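Local coordinates for protein putative carbonic anhydrase (Streptococcus mutans, PDB 3LAS) that probably catalyses the reversible interconversion of hydrogencarbonate and carbon dioxide as a zinc-dependent, dimeric carbonic anhydrase of the beta class, at residues 33-38 / 49-54; 69-74 / 141-146; 55-60 / 79-84. All coordinates share one frame; numbering follows the deposited sequence.

Contact 1 of 3, residues 33-38 / 49-54. With ZN (zinc ion), chain C.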
# COMPACT_ATOMS: atom_id res chain seq x y z
N VAL A 33 6.35 7.54 -11.35
CA VAL A 33 5.49 6.36 -11.40
C VAL A 33 4.84 6.12 -10.06
O VAL A 33 5.48 6.30 -8.99
CB VAL A 33 6.30 5.09 -11.80
CG1 VAL A 33 5.37 3.87 -11.81
CG2 VAL A 33 6.98 5.26 -13.13
N ALA A 34 3.58 5.71 -10.09
CA ALA A 34 2.87 5.12 -8.95
C ALA A 34 2.54 3.69 -9.28
O ALA A 34 1.98 3.40 -10.40
CB ALA A 34 1.62 5.91 -8.64
N ILE A 35 2.86 2.77 -8.36
CA ILE A 35 2.54 1.34 -8.52
C ILE A 35 1.38 0.99 -7.66
O ILE A 35 1.34 1.43 -6.49
CB ILE A 35 3.78 0.55 -8.07
CG1 ILE A 35 4.98 0.88 -9.01
CG2 ILE A 35 3.52 -0.99 -8.08
CD1 ILE A 35 6.29 0.81 -8.25
N VAL A 36 0.39 0.29 -8.18
CA VAL A 36 -0.78 -0.23 -7.39
C VAL A 36 -0.64 -1.72 -7.32
O VAL A 36 -0.65 -2.39 -8.39
CB VAL A 36 -2.09 0.18 -8.09
CG1 VAL A 36 -3.33 -0.41 -7.40
CG2 VAL A 36 -2.20 1.72 -8.22
N THR A 37 -0.49 -2.27 -6.12
CA THR A 37 -0.27 -3.70 -6.02
C THR A 37 -0.86 -4.26 -4.72
O THR A 37 -1.54 -3.55 -3.96
CB THR A 37 1.22 -4.04 -6.17
OG1 THR A 37 1.42 -5.44 -6.35
CG2 THR A 37 2.05 -3.51 -5.03
N CYS A 38 -0.69 -5.56 -4.52
CA CYS A 38 -1.23 -6.22 -3.34
C CYS A 38 -0.30 -6.05 -2.16
O CYS A 38 0.94 -5.92 -2.29
CB CYS A 38 -1.39 -7.71 -3.70
SG CYS A 38 -2.23 -8.64 -2.30
N LEU A 49 11.35 -4.50 -8.72
CA LEU A 49 11.32 -3.54 -9.81
C LEU A 49 12.58 -2.76 -9.97
O LEU A 49 12.62 -1.87 -10.86
CB LEU A 49 10.06 -2.64 -9.71
CG LEU A 49 8.71 -3.34 -9.60
CD1 LEU A 49 7.61 -2.25 -9.42
CD2 LEU A 49 8.38 -4.22 -10.78
N GLY A 50 13.56 -3.00 -9.13
CA GLY A 50 14.82 -2.23 -9.21
C GLY A 50 14.72 -0.82 -8.68
O GLY A 50 15.46 0.07 -9.18
N LEU A 51 13.84 -0.51 -7.76
CA LEU A 51 13.66 0.88 -7.25
C LEU A 51 14.74 1.26 -6.31
O LEU A 51 14.98 0.61 -5.30
CB LEU A 51 12.32 1.02 -6.51
CG LEU A 51 11.07 0.53 -7.29
CD1 LEU A 51 9.88 0.75 -6.35
CD2 LEU A 51 10.96 1.30 -8.60
N ALA A 52 15.35 2.40 -6.57
CA ALA A 52 16.14 3.10 -5.54
C ALA A 52 15.22 3.86 -4.60
O ALA A 52 14.06 4.19 -4.93
CB ALA A 52 17.09 4.13 -6.24
N LEU A 53 15.67 4.14 -3.39
CA LEU A 53 14.92 4.95 -2.52
C LEU A 53 14.53 6.27 -3.17
O LEU A 53 15.37 6.92 -3.81
CB LEU A 53 15.73 5.16 -1.21
CG LEU A 53 14.92 5.60 0.01
CD1 LEU A 53 13.97 4.44 0.44
CD2 LEU A 53 15.85 5.98 1.19
N GLY A 54 13.26 6.68 -3.09
CA GLY A 54 12.73 7.87 -3.72
C GLY A 54 12.23 7.71 -5.14
O GLY A 54 11.80 8.70 -5.73
ZN ZN C . -2.47 -10.77 -3.05
O HOH W 1 -2.34 -11.96 -1.26
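I35 meets L49 and L51 inside a beta-alpha-beta crossover: strand 33-38 leads through helix 45-49 into the parallel neighbouring strand 56-61 of the beta-class carbonic anhydrase sheet, and the two leucines sit at the end of that helix and just beyond it. Both contacts are made end on, methyl against methyl. I35 CD1 lies 3.5 Å from L49 CD1, and the same CD1 of I35 comes within 4.1 Å of L51 CD1, so one isoleucine methyl serves two leucines, each offering a single branch. CG1 of I35, the branch that ends in CD1, stands anti to the carbonyl carbon (chi1 -63°), and a chi2 of 148° turns CD1 somewhat off the fully extended position. CG1 adds only a looser approach, 4.1 Å from L49 CD1.

The chain turns sharply between the two leucines. G50, with phi at 75°, is the C-prime residue of a Schellman motif in which L51 N bonds back to A46 O, ending the helix; L49 before it and L51 after it both direct CB toward the strand. All three touching residues are buried. V45 of the helix also packs on I35 and L51, and F9 of the second subunit lies against L49 and L51, making this hydrophobic cluster part of the dimer.

At the far end of the same strand the chemistry changes. T37 OG1 is hydrogen-bonded to L89 O of strand 85-91, and the next residue is a zinc ligand, in a site that H91 and C94 share. C38 SG binds the zinc ion at 2.3 Å, and a water oxygen sits 2.2 Å from the zinc.

Contact 2 of 3, residues 69-74 / 141-146; sequences DVIRSL and SPLIPE
I71 overlaps the turn S141-I144, its CG2 methyl lying 3.9 Å from L143 CD1. This is helix-on-loop packing in the alpha/beta fold of a beta-class carbonic anhydrase: helix 68-80 meets the type I beta turn that follows helix 127-140. The I71 and L143 side chains cross at about a right angle. I71 CG2 also comes 3.9 Å from S141 OG, a nonpolar approach to an oxygen already engaged within its own turn. With OG anti to its backbone N (chi1 170°), S141 accepts from L143 N at 3.1 Å in an ST turn, while I144 N bonds to S141 O to close the beta turn.

Nearly one helical turn further on, L74 offers its CB to I144 CD1 at 3.9 Å. Both of these side chains also pack on I86 of strand 85-91, so the contact runs from the partly exposed I71 and L143 inward to the sheet.

R72 leaves the helix away from the turn; its NH2 and NH1 bond to A62 O and F121 O, respectively, of the second subunit. Its guanidinium also grips D69 side-on, with NE and NH2 converging on one oxygen. That oxygen, D69 OD1, lies only 6° out of the guanidinium plane and 2.8 Å from R72 NH2, which meets its syn lone pair.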
# COMPACT_ATOMS: atom_id res chain seq x y z
N ASP A 69 -10.15 4.69 -2.43
CA ASP A 69 -8.92 5.10 -1.77
C ASP A 69 -7.74 5.08 -2.71
O ASP A 69 -6.90 5.97 -2.66
CB ASP A 69 -8.67 4.15 -0.57
CG ASP A 69 -7.57 4.60 0.35
OD1 ASP A 69 -7.13 5.77 0.32
OD2 ASP A 69 -7.12 3.76 1.16
N VAL A 70 -7.65 4.09 -3.61
CA VAL A 70 -6.56 4.07 -4.59
C VAL A 70 -6.72 5.28 -5.47
O VAL A 70 -5.69 5.94 -5.73
CB VAL A 70 -6.58 2.76 -5.36
CG1 VAL A 70 -5.66 2.88 -6.59
CG2 VAL A 70 -6.15 1.59 -4.42
N ILE A 71 -7.90 5.63 -5.92
CA ILE A 71 -8.07 6.83 -6.80
C ILE A 71 -7.72 8.07 -5.98
O ILE A 71 -6.98 8.95 -6.48
CB ILE A 71 -9.44 6.86 -7.36
CG1 ILE A 71 -9.53 5.72 -8.40
CG2 ILE A 71 -9.69 8.25 -8.00
CD1 ILE A 71 -10.84 5.33 -8.99
N ARG A 72 -8.18 8.21 -4.71
CA ARG A 72 -7.79 9.34 -3.92
C ARG A 72 -6.28 9.50 -3.86
O ARG A 72 -5.72 10.61 -3.99
CB ARG A 72 -8.37 9.14 -2.49
CG ARG A 72 -7.93 10.20 -1.46
CD ARG A 72 -8.25 9.76 -0.06
NE ARG A 72 -7.37 8.70 0.43
CZ ARG A 72 -6.24 8.88 1.10
NH1 ARG A 72 -5.70 10.06 1.37
NH2 ARG A 72 -5.57 7.81 1.53
N SER A 73 -5.63 8.37 -3.61
CA SER A 73 -4.20 8.37 -3.44
C SER A 73 -3.47 8.70 -4.74
O SER A 73 -2.42 9.40 -4.70
CB SER A 73 -3.74 7.03 -2.86
OG SER A 73 -4.35 6.80 -1.58
N LEU A 74 -3.97 8.18 -5.85
CA LEU A 74 -3.38 8.50 -7.12
C LEU A 74 -3.58 9.94 -7.50
O LEU A 74 -2.68 10.52 -8.14
CB LEU A 74 -3.92 7.57 -8.24
CG LEU A 74 -3.51 6.13 -8.15
CD1 LEU A 74 -4.27 5.28 -9.14
CD2 LEU A 74 -1.98 6.01 -8.40
N SER A 141 -12.15 6.78 -14.69
CA SER A 141 -12.29 7.75 -13.59
C SER A 141 -11.97 9.15 -14.18
O SER A 141 -10.86 9.34 -14.72
CB SER A 141 -11.23 7.47 -12.54
OG SER A 141 -11.24 8.58 -11.61
N PRO A 142 -12.84 10.12 -13.95
CA PRO A 142 -12.48 11.50 -14.40
C PRO A 142 -11.36 12.11 -13.57
O PRO A 142 -10.84 13.19 -13.90
CB PRO A 142 -13.78 12.29 -14.23
CG PRO A 142 -14.55 11.48 -13.16
CD PRO A 142 -14.16 10.00 -13.27
N LEU A 143 -10.94 11.49 -12.49
CA LEU A 143 -9.90 12.02 -11.68
C LEU A 143 -8.55 11.56 -12.20
O LEU A 143 -7.53 12.06 -11.64
CB LEU A 143 -10.10 11.66 -10.22
CG LEU A 143 -11.31 12.29 -9.53
CD1 LEU A 143 -11.62 11.65 -8.20
CD2 LEU A 143 -10.98 13.75 -9.32
N ILE A 144 -8.48 10.64 -13.12
CA ILE A 144 -7.16 10.15 -13.64
C ILE A 144 -7.11 10.66 -15.10
O ILE A 144 -7.91 10.27 -15.95
CB ILE A 144 -7.11 8.61 -13.60
CG1 ILE A 144 -7.33 8.03 -12.23
CG2 ILE A 144 -5.77 8.17 -14.20
CD1 ILE A 144 -6.33 8.44 -11.17
N PRO A 145 -6.18 11.53 -15.42
CA PRO A 145 -6.17 12.14 -16.73
C PRO A 145 -5.88 11.16 -17.83
O PRO A 145 -5.28 10.11 -17.63
CB PRO A 145 -4.86 12.97 -16.72
CG PRO A 145 -4.65 13.33 -15.45
CD PRO A 145 -5.36 12.29 -14.51
N GLU A 146 -6.30 11.55 -19.01
CA GLU A 146 -5.98 10.80 -20.21
C GLU A 146 -4.50 10.76 -20.57
O GLU A 146 -4.13 9.79 -21.10
CB GLU A 146 -6.75 11.39 -21.37

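Contact 3 of 3, residues 55-60 / 79-84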
# COMPACT_ATOMS: atom_id res chain seq x y z
N ASP A 55 12.31 6.50 -5.69
CA ASP A 55 11.94 6.35 -7.11
C ASP A 55 10.48 6.39 -7.44
O ASP A 55 10.10 7.05 -8.43
CB ASP A 55 12.51 5.05 -7.72
CG ASP A 55 13.94 5.16 -8.19
OD1 ASP A 55 14.51 6.27 -8.16
OD2 ASP A 55 14.47 4.12 -8.63
N ALA A 56 9.62 5.70 -6.70
CA ALA A 56 8.21 5.55 -7.13
C ALA A 56 7.29 5.47 -5.93
O ALA A 56 7.65 4.89 -4.86
CB ALA A 56 8.09 4.25 -7.91
N HIS A 57 6.07 5.97 -6.08
CA HIS A 57 5.05 5.72 -5.09
C HIS A 57 4.57 4.27 -5.16
O HIS A 57 4.50 3.67 -6.27
CB HIS A 57 3.80 6.64 -5.32
CG HIS A 57 4.03 8.01 -4.79
ND1 HIS A 57 3.53 9.16 -5.38
CD2 HIS A 57 4.73 8.41 -3.70
CE1 HIS A 57 3.84 10.21 -4.63
NE2 HIS A 57 4.63 9.78 -3.62
N ILE A 58 4.30 3.73 -3.99
CA ILE A 58 3.89 2.28 -3.89
C ILE A 58 2.62 2.25 -3.09
O ILE A 58 2.61 2.59 -1.91
CB ILE A 58 4.97 1.40 -3.24
CG1 ILE A 58 6.30 1.57 -4.04
CG2 ILE A 58 4.53 -0.04 -3.22
CD1 ILE A 58 7.52 0.98 -3.26
N LEU A 59 1.51 1.95 -3.77
CA LEU A 59 0.16 1.81 -3.19
C LEU A 59 -0.12 0.34 -3.05
O LEU A 59 0.11 -0.42 -4.00
CB LEU A 59 -0.93 2.46 -4.02
CG LEU A 59 -0.89 3.99 -4.12
CD1 LEU A 59 0.27 4.51 -4.98
CD2 LEU A 59 -2.15 4.46 -4.82
N ARG A 60 -0.64 -0.09 -1.89
CA ARG A 60 -0.86 -1.56 -1.70
C ARG A 60 -2.10 -1.74 -0.90
O ARG A 60 -2.36 -1.11 0.13
CB ARG A 60 0.30 -2.19 -0.92
CG ARG A 60 1.68 -1.92 -1.57
CD ARG A 60 2.86 -2.62 -0.89
NE ARG A 60 2.77 -4.09 -1.18
CZ ARG A 60 3.72 -4.97 -0.94
NH1 ARG A 60 4.91 -4.59 -0.48
NH2 ARG A 60 3.51 -6.23 -1.20
N GLN A 79 -1.41 14.88 -8.95
CA GLN A 79 -1.65 16.32 -9.05
C GLN A 79 -0.89 17.04 -8.01
O GLN A 79 -0.52 18.23 -8.25
CB GLN A 79 -3.17 16.63 -8.94
CG GLN A 79 -3.98 15.91 -10.05
CD GLN A 79 -3.44 15.98 -11.45
OE1 GLN A 79 -2.94 17.04 -11.86
NE2 GLN A 79 -3.50 14.92 -12.21
N GLN A 80 -0.63 16.51 -6.83
CA GLN A 80 0.19 17.20 -5.86
C GLN A 80 1.66 16.78 -6.00
O GLN A 80 2.56 17.61 -5.84
CB GLN A 80 -0.39 16.89 -4.48
CG GLN A 80 0.17 17.69 -3.30
CD GLN A 80 -0.23 19.13 -3.25
OE1 GLN A 80 -0.81 19.64 -4.20
NE2 GLN A 80 0.15 19.80 -2.18
N LEU A 81 1.96 15.53 -6.32
CA LEU A 81 3.31 14.97 -6.27
C LEU A 81 3.92 14.63 -7.61
O LEU A 81 4.98 13.99 -7.61
CB LEU A 81 3.40 13.86 -5.19
CG LEU A 81 2.89 14.28 -3.84
CD1 LEU A 81 2.84 13.11 -2.84
CD2 LEU A 81 3.75 15.47 -3.24
N GLY A 82 3.26 14.99 -8.72
CA GLY A 82 3.96 15.00 -10.01
C GLY A 82 4.00 13.71 -10.73
O GLY A 82 4.58 13.62 -11.80
N THR A 83 3.46 12.60 -10.21
CA THR A 83 3.56 11.36 -11.00
C THR A 83 2.65 11.42 -12.22
O THR A 83 1.67 12.18 -12.28
CB THR A 83 3.31 10.06 -10.19
OG1 THR A 83 1.94 10.02 -9.80
CG2 THR A 83 4.21 9.98 -8.95
N SER A 84 2.98 10.60 -13.21
CA SER A 84 2.29 10.64 -14.48
C SER A 84 2.29 9.36 -15.19
O SER A 84 1.97 9.29 -16.38
CB SER A 84 2.80 11.80 -15.33
OG SER A 84 4.18 11.75 -15.49
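The imidazole of H57 reaches from strand 56-61 into the corner formed by L81 and T83, just past the end of helix 68-80. Its CG stands anti to the carbonyl carbon (chi1 -79°), carrying the ring toward 79-84, and a chi2 of 145° turns the ring so that CE1 faces L81 and ND1 faces T83. H57 CE1 approaches L81 CD1 at 3.6 Å, and L81 CB lies in the ring plane, at the edge, 3.7 Å from H57 CE1. The two side chains cross at about a right angle, and the leucine methyl meets the ring obliquely.

T83 CG2 meets the same ring obliquely, 3.7 Å from H57 ND1. T83 OG1 sits between the backbone N and the carbonyl carbon, which puts CG2 beside the N. The polar ends converge on S77 of the helix: both H57 ND1 and T83 OG1 are hydrogen-bonded to S77 OG, a link between two buried side chains and the helix that should fix how the ring is turned. G82, with positive phi (85°), bends the chain between L81 and T83.

The arrangement belongs to a beta-alpha-beta crossover, in which helix 68-80 connects parallel strands 56-61 and 85-91 of the beta-class carbonic anhydrase sheet.

How the contacts relate
From the N terminus, contact 1 closes first, bringing 49-54 back onto 33-38 around a short helix. Residues 55-60 follow without a break and open contact 3, so the two are in series, yet their strands are sheet neighbours, with I35 O 2.8 Å from L59 N. Contact 2 opens at 69-74 before contact 3 closes at 79-84, and itself closes only at 141-146; these two therefore cross, and both use helix 68-80. That helix lies against the sheet formed by the strands of contacts 1 and 3: A34 CB is 3.6 Å from L74 CD2, and S73 CB is 3.6 Å from L59 CD2. All three contacts also touch the second subunit.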